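Local coordinates for protein ERPC (PDB 4BXM) that is an outer surface lipoprotein of the Lyme disease spirochaete that probably recruits host complement regulators such as factor H, at residues I119-G132 with V142-K154. Numbering follows the deposited sequence.
Sequences IEKIDDFEYITFLG and VVEYAILLEDLKK
Leu-149 presses against Glu-126 just where strand 142-148 gives way to a helix. Its CB lies 3.1 Å from Glu-126 O, the same carbonyl oxygen that accepts a hydrogen bond from Leu-149 N at 2.9 Å, nearly straight. CG stands anti to the backbone N (chi1 170°), which turns the branch toward strand 125-132; there CD1 rests on Ile-128 CG1, while CD2 runs along the Glu-126 side chain, 3.6 Å from its OE1, and also reaches Ile-119 CG2. Glu-126 O accepts a second hydrogen from a water that in turn receives Glu-150 N-H, tying the strand carbonyl to the first turn of the helix.

Leu-148, the N-cap residue, sends CD1 over one face of the Tyr-127 ring, 3.9 Å from its centroid, in a CH-pi contact; Ile-122 CD1 lies against the opposite face, toward its rim, leaving the ring between two methyls. Further along the antiparallel ladder, Phe-130 and Tyr-145 form a hydrogen-bonded pair. Phe-130 CG stands between backbone N and carbonyl carbon (chi1 56°), which lays one face of its ring over Tyr-145 CB, a CH-pi contact with Phe-130 CZ 3.5 Å from that CB, whereas the two rings themselves scarcely overlap. On the other face of the sheet, Glu-120 OE2 accepts the Thr-129 hydroxyl through its anti lone pair, and a water donates to both this oxygen and Glu-144 OE2, bridging carboxylates that probably repel each other.

The two segments form most of the hairpin of strands 125-134 and 142-148 within the antiparallel sheet, with strand 114-122 flanking the first strand and strand 21-29 the second. Phe-71 meets the Tyr-145 ring edge-to-face, the Tyr-145 hydroxyl is hydrogen-bonded to Glu-103, and the C-terminal helix 149-156 leads off from the hairpin's end, its Leu-152 packed on Ile-128.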
ATOM      1  N   ILE A 119      11.196  -7.995  -2.844  1.00 30.42           N
ATOM      2  CA  ILE A 119      10.817  -9.183  -2.046  1.00 30.83           C
ATOM      3  C   ILE A 119      11.873  -9.316  -0.935  1.00 31.21           C
ATOM      4  O   ILE A 119      13.070  -9.401  -1.213  1.00 30.27           O
ATOM      5  CB  ILE A 119      10.691 -10.441  -2.947  1.00 29.68           C
ATOM      6  CG1 ILE A 119       9.531 -10.246  -3.932  1.00 27.51           C
ATOM      7  CG2 ILE A 119      10.399 -11.682  -2.100  1.00 30.26           C
ATOM      8  CD1 ILE A 119       9.502 -11.219  -5.080  1.00 27.53           C
ATOM      9  N   GLU A 120      11.442  -9.198   0.305  1.00 32.40           N
ATOM     10  CA  GLU A 120      12.327  -9.368   1.456  1.00 37.41           C
ATOM     11  C   GLU A 120      11.735 -10.342   2.480  1.00 42.25           C
ATOM     12  O   GLU A 120      10.525 -10.472   2.607  1.00 47.62           O
ATOM     13  CB  GLU A 120      12.603  -8.024   2.115  1.00 38.41           C
ATOM     14  CG  GLU A 120      13.317  -7.070   1.182  1.00 37.59           C
ATOM     15  CD  GLU A 120      13.853  -5.857   1.871  1.00 44.54           C
ATOM     16  OE1 GLU A 120      14.987  -5.941   2.412  1.00 39.00           O
ATOM     17  OE2 GLU A 120      13.125  -4.824   1.863  1.00 45.75           O
ATOM     18  N   LYS A 121      12.615 -11.008   3.200  1.00 42.21           N
ATOM     19  CA  LYS A 121      12.263 -11.955   4.274  1.00 43.23           C
ATOM     20  C   LYS A 121      12.136 -11.269   5.607  1.00 45.26           C
ATOM     21  O   LYS A 121      12.989 -10.492   5.969  1.00 60.41           O
ATOM     22  CB  LYS A 121      13.350 -12.980   4.399  1.00 47.11           C
ATOM     23  CG  LYS A 121      13.263 -14.103   3.395  1.00 54.66           C
ATOM     24  CD  LYS A 121      13.943 -15.376   3.919  1.00 59.24           C
ATOM     25  CE  LYS A 121      13.326 -16.653   3.354  1.00 63.16           C
ATOM     26  NZ  LYS A 121      13.239 -16.628   1.869  1.00 65.65           N
ATOM     27  N   ILE A 122      11.065 -11.517   6.337  1.00 44.01           N
ATOM     28  CA  ILE A 122      10.948 -11.039   7.704  1.00 48.94           C
ATOM     29  C   ILE A 122      10.483 -12.242   8.530  1.00 53.08           C
ATOM     30  O   ILE A 122       9.363 -12.750   8.308  1.00 44.69           O
ATOM     31  CB  ILE A 122       9.882  -9.955   7.872  1.00 45.80           C
ATOM     32  CG1 ILE A 122       9.977  -8.877   6.788  1.00 49.65           C
ATOM     33  CG2 ILE A 122      10.020  -9.295   9.233  1.00 46.90           C
ATOM     34  CD1 ILE A 122       8.867  -7.837   6.885  1.00 44.29           C
ATOM     35  N   ASP A 123      11.324 -12.695   9.476  1.00 59.66           N
ATOM     36  CA  ASP A 123      10.987 -13.855  10.352  1.00 57.64           C
ATOM     37  C   ASP A 123      10.620 -15.026   9.470  1.00 51.79           C
ATOM     38  O   ASP A 123       9.585 -15.666   9.639  1.00 47.05           O
ATOM     39  CB  ASP A 123       9.800 -13.549  11.281  1.00 64.79           C
ATOM     40  CG  ASP A 123      10.088 -12.415  12.257  1.00 63.74           C
ATOM     41  OD1 ASP A 123      11.288 -12.133  12.487  1.00 58.23           O
ATOM     42  OD2 ASP A 123       9.114 -11.801  12.778  1.00 63.84           O
ATOM     43  N   ASP A 124      11.436 -15.223   8.453  1.00 50.78           N
ATOM     44  CA  ASP A 124      11.320 -16.393   7.569  1.00 60.78           C
ATOM     45  C   ASP A 124      10.241 -16.386   6.473  1.00 60.92           C
ATOM     46  O   ASP A 124      10.286 -17.240   5.556  1.00 59.06           O
ATOM     47  CB  ASP A 124      11.167 -17.689   8.368  1.00 65.01           C
ATOM     48  CG  ASP A 124      12.003 -18.793   7.796  1.00 70.47           C
ATOM     49  OD1 ASP A 124      13.241 -18.663   7.886  1.00 80.65           O
ATOM     50  OD2 ASP A 124      11.446 -19.758   7.236  1.00 65.36           O
ATOM     51  N   PHE A 125       9.301 -15.437   6.537  1.00 52.84           N
ATOM     52  CA  PHE A 125       8.279 -15.295   5.489  1.00 45.36           C
ATOM     53  C   PHE A 125       8.654 -14.166   4.476  1.00 41.52           C
ATOM     54  O   PHE A 125       9.213 -13.144   4.854  1.00 33.21           O
ATOM     55  CB  PHE A 125       6.938 -15.019   6.135  1.00 50.81           C
ATOM     56  CG  PHE A 125       6.336 -16.224   6.791  1.00 61.65           C
ATOM     57  CD1 PHE A 125       6.678 -16.562   8.113  1.00 61.68           C
ATOM     58  CD2 PHE A 125       5.448 -17.043   6.089  1.00 63.41           C
ATOM     59  CE1 PHE A 125       6.126 -17.683   8.728  1.00 62.06           C
ATOM     60  CE2 PHE A 125       4.893 -18.163   6.697  1.00 64.51           C
ATOM     61  CZ  PHE A 125       5.234 -18.485   8.019  1.00 62.71           C
ATOM     62  N   GLU A 126       8.355 -14.373   3.208  1.00 40.42           N
ATOM     63  CA  GLU A 126       8.580 -13.390   2.146  1.00 40.11           C
ATOM     64  C   GLU A 126       7.483 -12.305   2.129  1.00 37.16           C
ATOM     65  O   GLU A 126       6.278 -12.589   2.015  1.00 30.37           O
ATOM     66  CB  GLU A 126       8.623 -14.105   0.804  1.00 40.03           C
ATOM     67  CG  GLU A 126       9.731 -15.123   0.711  1.00 45.72           C
ATOM     68  CD  GLU A 126      10.026 -15.511  -0.733  1.00 48.38           C
ATOM     69  OE1 GLU A 126       9.179 -16.147  -1.402  1.00 51.07           O
ATOM     70  OE2 GLU A 126      11.105 -15.167  -1.230  1.00 49.51           O
ATOM     71  N   TYR A 127       7.897 -11.057   2.318  1.00 37.94           N
ATOM     72  CA  TYR A 127       7.002  -9.914   2.165  1.00 35.00           C
ATOM     73  C   TYR A 127       7.407  -9.044   0.951  1.00 35.82           C
ATOM     74  O   TYR A 127       8.569  -9.027   0.535  1.00 29.06           O
ATOM     75  CB  TYR A 127       7.029  -9.083   3.398  1.00 33.79           C
ATOM     76  CG  TYR A 127       6.489  -9.752   4.603  1.00 36.70           C
ATOM     77  CD1 TYR A 127       7.217 -10.739   5.255  1.00 38.35           C
ATOM     78  CD2 TYR A 127       5.273  -9.376   5.128  1.00 37.94           C
ATOM     79  CE1 TYR A 127       6.739 -11.352   6.397  1.00 38.62           C
ATOM     80  CE2 TYR A 127       4.764  -9.978   6.268  1.00 39.01           C
ATOM     81  CZ  TYR A 127       5.511 -10.969   6.886  1.00 40.60           C
ATOM     82  OH  TYR A 127       4.984 -11.530   7.990  1.00 45.96           O
ATOM     83  N   ILE A 128       6.427  -8.314   0.410  1.00 28.43           N
ATOM     84  CA  ILE A 128       6.687  -7.286  -0.594  1.00 25.73           C
ATOM     85  C   ILE A 128       6.889  -6.112   0.234  1.00 24.63           C
ATOM     86  O   ILE A 128       6.095  -5.898   1.166  1.00 26.82           O
ATOM     87  CB  ILE A 128       5.494  -7.060  -1.533  1.00 25.69           C
ATOM     88  CG1 ILE A 128       5.437  -8.156  -2.609  1.00 26.84           C
ATOM     89  CG2 ILE A 128       5.563  -5.716  -2.263  1.00 24.17           C
ATOM     90  CD1 ILE A 128       6.458  -8.021  -3.727  1.00 26.68           C
ATOM     91  N   THR A 129       7.998  -5.378   0.011  1.00 21.97           N
ATOM     92  CA  THR A 129       8.204  -4.163   0.846  1.00 22.99           C
ATOM     93  C   THR A 129       8.289  -2.991  -0.034  1.00 21.67           C
ATOM     94  O   THR A 129       8.754  -3.130  -1.157  1.00 20.84           O
ATOM     95  CB  THR A 129       9.532  -4.123   1.619  1.00 23.22           C
ATOM     96  OG1 THR A 129      10.570  -4.279   0.635  1.00 25.07           O
ATOM     97  CG2 THR A 129       9.535  -5.264   2.661  1.00 24.41           C
ATOM     98  N   PHE A 130       7.923  -1.835   0.487  1.00 22.84           N
ATOM     99  CA  PHE A 130       8.157  -0.640  -0.330  1.00 25.27           C
ATOM    100  C   PHE A 130       8.245   0.564   0.542  1.00 25.28           C
ATOM    101  O   PHE A 130       7.650   0.635   1.644  1.00 24.07           O
ATOM    102  CB  PHE A 130       7.063  -0.435  -1.448  1.00 27.57           C
ATOM    103  CG  PHE A 130       5.637  -0.366  -0.931  1.00 26.58           C
ATOM    104  CD1 PHE A 130       4.935  -1.536  -0.632  1.00 29.80           C
ATOM    105  CD2 PHE A 130       5.013   0.826  -0.694  1.00 28.38           C
ATOM    106  CE1 PHE A 130       3.630  -1.505  -0.166  1.00 26.47           C
ATOM    107  CE2 PHE A 130       3.683   0.874  -0.204  1.00 27.18           C
ATOM    108  CZ  PHE A 130       2.997  -0.293   0.068  1.00 28.80           C
ATOM    109  N   LEU A 131       8.932   1.581   0.028  1.00 22.99           N
ATOM    110  CA  LEU A 131       8.896   2.854   0.703  1.00 25.12           C
ATOM    111  C   LEU A 131       7.690   3.772   0.301  1.00 25.50           C
ATOM    112  O   LEU A 131       7.266   3.831  -0.866  1.00 22.97           O
ATOM    113  CB  LEU A 131      10.203   3.611   0.391  1.00 27.25           C
ATOM    114  CG  LEU A 131      11.586   3.081   0.776  1.00 29.88           C
ATOM    115  CD1 LEU A 131      12.674   4.026   0.185  1.00 34.60           C
ATOM    116  CD2 LEU A 131      11.840   2.953   2.277  1.00 31.16           C
ATOM    117  N   GLY A 132       7.147   4.465   1.299  1.00 23.32           N
ATOM    118  CA  GLY A 132       6.214   5.515   1.098  1.00 23.52           C
ATOM    119  C   GLY A 132       6.890   6.869   1.055  1.00 20.74           C
ATOM    120  O   GLY A 132       7.934   7.035   0.456  1.00 22.27           O
ATOM    121  N   VAL A 142      11.684   8.291   5.766  1.00 39.71           N
ATOM    122  CA  VAL A 142      10.514   7.774   5.086  1.00 41.41           C
ATOM    123  C   VAL A 142      10.008   6.462   5.681  1.00 37.88           C
ATOM    124  O   VAL A 142      10.768   5.649   6.105  1.00 40.82           O
ATOM    125  CB  VAL A 142      10.775   7.588   3.596  1.00 41.93           C
ATOM    126  CG1 VAL A 142      11.454   8.844   3.021  1.00 45.11           C
ATOM    127  CG2 VAL A 142      11.629   6.358   3.389  1.00 45.77           C
ATOM    128  N   VAL A 143       8.705   6.293   5.632  1.00 35.22           N
ATOM    129  CA  VAL A 143       7.984   5.099   6.081  1.00 37.47           C
ATOM    130  C   VAL A 143       8.232   3.933   5.119  1.00 34.49           C
ATOM    131  O   VAL A 143       8.445   4.096   3.888  1.00 34.96           O
ATOM    132  CB  VAL A 143       6.479   5.488   6.161  1.00 40.08           C
ATOM    133  CG1 VAL A 143       5.904   5.385   4.756  1.00 43.92           C
ATOM    134  CG2 VAL A 143       5.658   4.643   7.118  1.00 41.73           C
ATOM    135  N   GLU A 144       8.220   2.734   5.640  1.00 35.25           N
ATOM    136  CA  GLU A 144       8.376   1.578   4.792  1.00 30.34           C
ATOM    137  C   GLU A 144       7.209   0.643   5.066  1.00 31.88           C
ATOM    138  O   GLU A 144       6.742   0.550   6.203  1.00 29.18           O
ATOM    139  CB  GLU A 144       9.703   0.894   5.061  1.00 31.94           C
ATOM    140  CG  GLU A 144      10.081  -0.166   4.022  1.00 34.98           C
ATOM    141  CD  GLU A 144      11.301  -0.990   4.411  1.00 40.78           C
ATOM    142  OE1 GLU A 144      12.070  -0.491   5.269  1.00 40.77           O
ATOM    143  OE2 GLU A 144      11.507  -2.120   3.859  1.00 38.76           O
ATOM    144  N   TYR A 145       6.740  -0.058   4.047  1.00 26.18           N
ATOM    145  CA  TYR A 145       5.551  -0.861   4.203  1.00 26.29           C
ATOM    146  C   TYR A 145       5.911  -2.272   3.817  1.00 27.14           C
ATOM    147  O   TYR A 145       6.756  -2.471   2.976  1.00 27.83           O
ATOM    148  CB  TYR A 145       4.335  -0.366   3.355  1.00 23.93           C
ATOM    149  CG  TYR A 145       3.742   0.914   3.851  1.00 25.29           C
ATOM    150  CD1 TYR A 145       2.791   0.908   4.854  1.00 24.51           C
ATOM    151  CD2 TYR A 145       4.110   2.125   3.322  1.00 23.80           C
ATOM    152  CE1 TYR A 145       2.268   2.087   5.357  1.00 25.24           C
ATOM    153  CE2 TYR A 145       3.543   3.288   3.766  1.00 22.83           C
ATOM    154  CZ  TYR A 145       2.615   3.275   4.784  1.00 23.02           C
ATOM    155  OH  TYR A 145       2.071   4.425   5.334  1.00 22.93           O
ATOM    156  N   ALA A 146       5.199  -3.242   4.397  1.00 29.01           N
ATOM    157  CA  ALA A 146       5.307  -4.650   3.967  1.00 30.46           C
ATOM    158  C   ALA A 146       3.996  -5.403   3.998  1.00 27.31           C
ATOM    159  O   ALA A 146       3.093  -5.163   4.840  1.00 26.76           O
ATOM    160  CB  ALA A 146       6.364  -5.388   4.787  1.00 31.30           C
ATOM    161  N   ILE A 147       3.894  -6.302   3.043  1.00 26.65           N
ATOM    162  CA  ILE A 147       2.682  -7.094   2.836  1.00 28.46           C
ATOM    163  C   ILE A 147       3.104  -8.502   2.489  1.00 24.55           C
ATOM    164  O   ILE A 147       3.932  -8.711   1.613  1.00 25.41           O
ATOM    165  CB  ILE A 147       1.829  -6.606   1.620  1.00 25.31           C
ATOM    166  CG1 ILE A 147       1.244  -5.241   1.903  1.00 28.65           C
ATOM    167  CG2 ILE A 147       0.730  -7.610   1.363  1.00 29.50           C
ATOM    168  CD1 ILE A 147       0.827  -4.401   0.708  1.00 29.28           C
ATOM    169  N   LEU A 148       2.443  -9.489   3.057  1.00 25.45           N
ATOM    170  CA  LEU A 148       2.814 -10.860   2.743  1.00 27.02           C
ATOM    171  C   LEU A 148       2.755 -11.216   1.260  1.00 24.91           C
ATOM    172  O   LEU A 148       1.787 -11.030   0.556  1.00 26.25           O
ATOM    173  CB  LEU A 148       1.953 -11.840   3.581  1.00 32.18           C
ATOM    174  CG  LEU A 148       2.435 -13.277   3.717  1.00 39.15           C
ATOM    175  CD1 LEU A 148       3.800 -13.346   4.420  1.00 41.82           C
ATOM    176  CD2 LEU A 148       1.384 -14.046   4.518  1.00 38.28           C
ATOM    177  N   LEU A 149       3.824 -11.766   0.765  1.00 26.35           N
ATOM    178  CA  LEU A 149       3.948 -12.012  -0.648  1.00 29.56           C
ATOM    179  C   LEU A 149       2.920 -13.001  -1.167  1.00 35.31           C
ATOM    180  O   LEU A 149       2.402 -12.844  -2.296  1.00 26.05           O
ATOM    181  CB  LEU A 149       5.367 -12.498  -0.961  1.00 31.91           C
ATOM    182  CG  LEU A 149       5.524 -13.007  -2.398  1.00 32.70           C
ATOM    183  CD1 LEU A 149       5.263 -11.931  -3.431  1.00 32.63           C
ATOM    184  CD2 LEU A 149       6.921 -13.550  -2.528  1.00 33.50           C
ATOM    185  N   GLU A 150       2.596 -14.010  -0.339  1.00 37.53           N
ATOM    186  CA  GLU A 150       1.637 -15.039  -0.762  1.00 38.24           C
ATOM    187  C   GLU A 150       0.256 -14.526  -0.844  1.00 34.17           C
ATOM    188  O   GLU A 150      -0.438 -14.897  -1.739  1.00 34.94           O
ATOM    189  CB  GLU A 150       1.680 -16.256   0.170  1.00 43.82           C
ATOM    190  CG  GLU A 150       2.705 -17.258  -0.380  1.00 52.86           C
ATOM    191  CD  GLU A 150       2.338 -17.713  -1.801  1.00 57.61           C
ATOM    192  OE1 GLU A 150       1.153 -18.095  -1.984  1.00 47.53           O
ATOM    193  OE2 GLU A 150       3.202 -17.662  -2.723  1.00 56.09           O
ATOM    194  N   ASP A 151      -0.116 -13.655   0.085  1.00 34.47           N
ATOM    195  CA  ASP A 151      -1.414 -12.942   0.049  1.00 37.33           C
ATOM    196  C   ASP A 151      -1.668 -12.205  -1.257  1.00 37.23           C
ATOM    197  O   ASP A 151      -2.787 -12.251  -1.758  1.00 35.39           O
ATOM    198  CB  ASP A 151      -1.531 -11.922   1.167  1.00 37.73           C
ATOM    199  CG  ASP A 151      -1.764 -12.547   2.510  1.00 46.82           C
ATOM    200  OD1 ASP A 151      -2.199 -13.728   2.492  1.00 49.59           O
ATOM    201  OD2 ASP A 151      -1.519 -11.842   3.561  1.00 48.21           O
ATOM    202  N   LEU A 152      -0.628 -11.526  -1.782  1.00 34.10           N
ATOM    203  CA  LEU A 152      -0.711 -10.775  -3.031  1.00 30.56           C
ATOM    204  C   LEU A 152      -0.771 -11.700  -4.231  1.00 31.11           C
ATOM    205  O   LEU A 152      -1.601 -11.519  -5.121  1.00 28.97           O
ATOM    206  CB  LEU A 152       0.493  -9.797  -3.148  1.00 28.71           C
ATOM    207  CG  LEU A 152       0.474  -8.596  -2.194  1.00 25.83           C
ATOM    208  CD1 LEU A 152       1.839  -7.918  -2.056  1.00 30.13           C
ATOM    209  CD2 LEU A 152      -0.567  -7.578  -2.672  1.00 25.37           C
ATOM    210  N   LYS A 153       0.120 -12.684  -4.277  1.00 33.18           N
ATOM    211  CA  LYS A 153       0.172 -13.652  -5.376  1.00 34.15           C
ATOM    212  C   LYS A 153      -1.162 -14.397  -5.565  1.00 32.09           C
ATOM    213  O   LYS A 153      -1.594 -14.587  -6.691  1.00 38.07           O
ATOM    214  CB  LYS A 153       1.252 -14.719  -5.162  1.00 36.00           C
ATOM    215  CG  LYS A 153       2.672 -14.253  -5.409  1.00 41.06           C
ATOM    216  CD  LYS A 153       3.604 -15.464  -5.619  1.00 46.49           C
ATOM    217  CE  LYS A 153       4.340 -15.437  -6.960  1.00 48.53           C
ATOM    218  NZ  LYS A 153       5.507 -16.409  -7.078  1.00 46.88           N
ATOM    219  N   LYS A 154      -1.779 -14.822  -4.480  1.00 32.77           N
ATOM    220  CA  LYS A 154      -3.032 -15.499  -4.600  1.00 37.54           C
ATOM    221  C   LYS A 154      -4.185 -14.636  -5.108  1.00 37.33           C
ATOM    222  O   LYS A 154      -5.063 -15.139  -5.707  1.00 42.54           O
ATOM    223  CB  LYS A 154      -3.393 -16.256  -3.330  1.00 37.66           C
ATOM    224  CG  LYS A 154      -3.797 -15.472  -2.113  1.00 46.06           C
ATOM    225  CD  LYS A 154      -4.318 -16.472  -1.079  1.00 49.97           C
ATOM    226  CE  LYS A 154      -4.487 -15.873   0.323  1.00 54.59           C
ATOM    227  NZ  LYS A 154      -5.885 -15.355   0.503  1.00 55.74           N
TER
HETATM  228  O   HOH W   1      13.265  -4.048   4.581  1.00 48.12           O
HETATM  229  O   HOH W   2       4.826 -14.718   1.745  1.00 32.15           O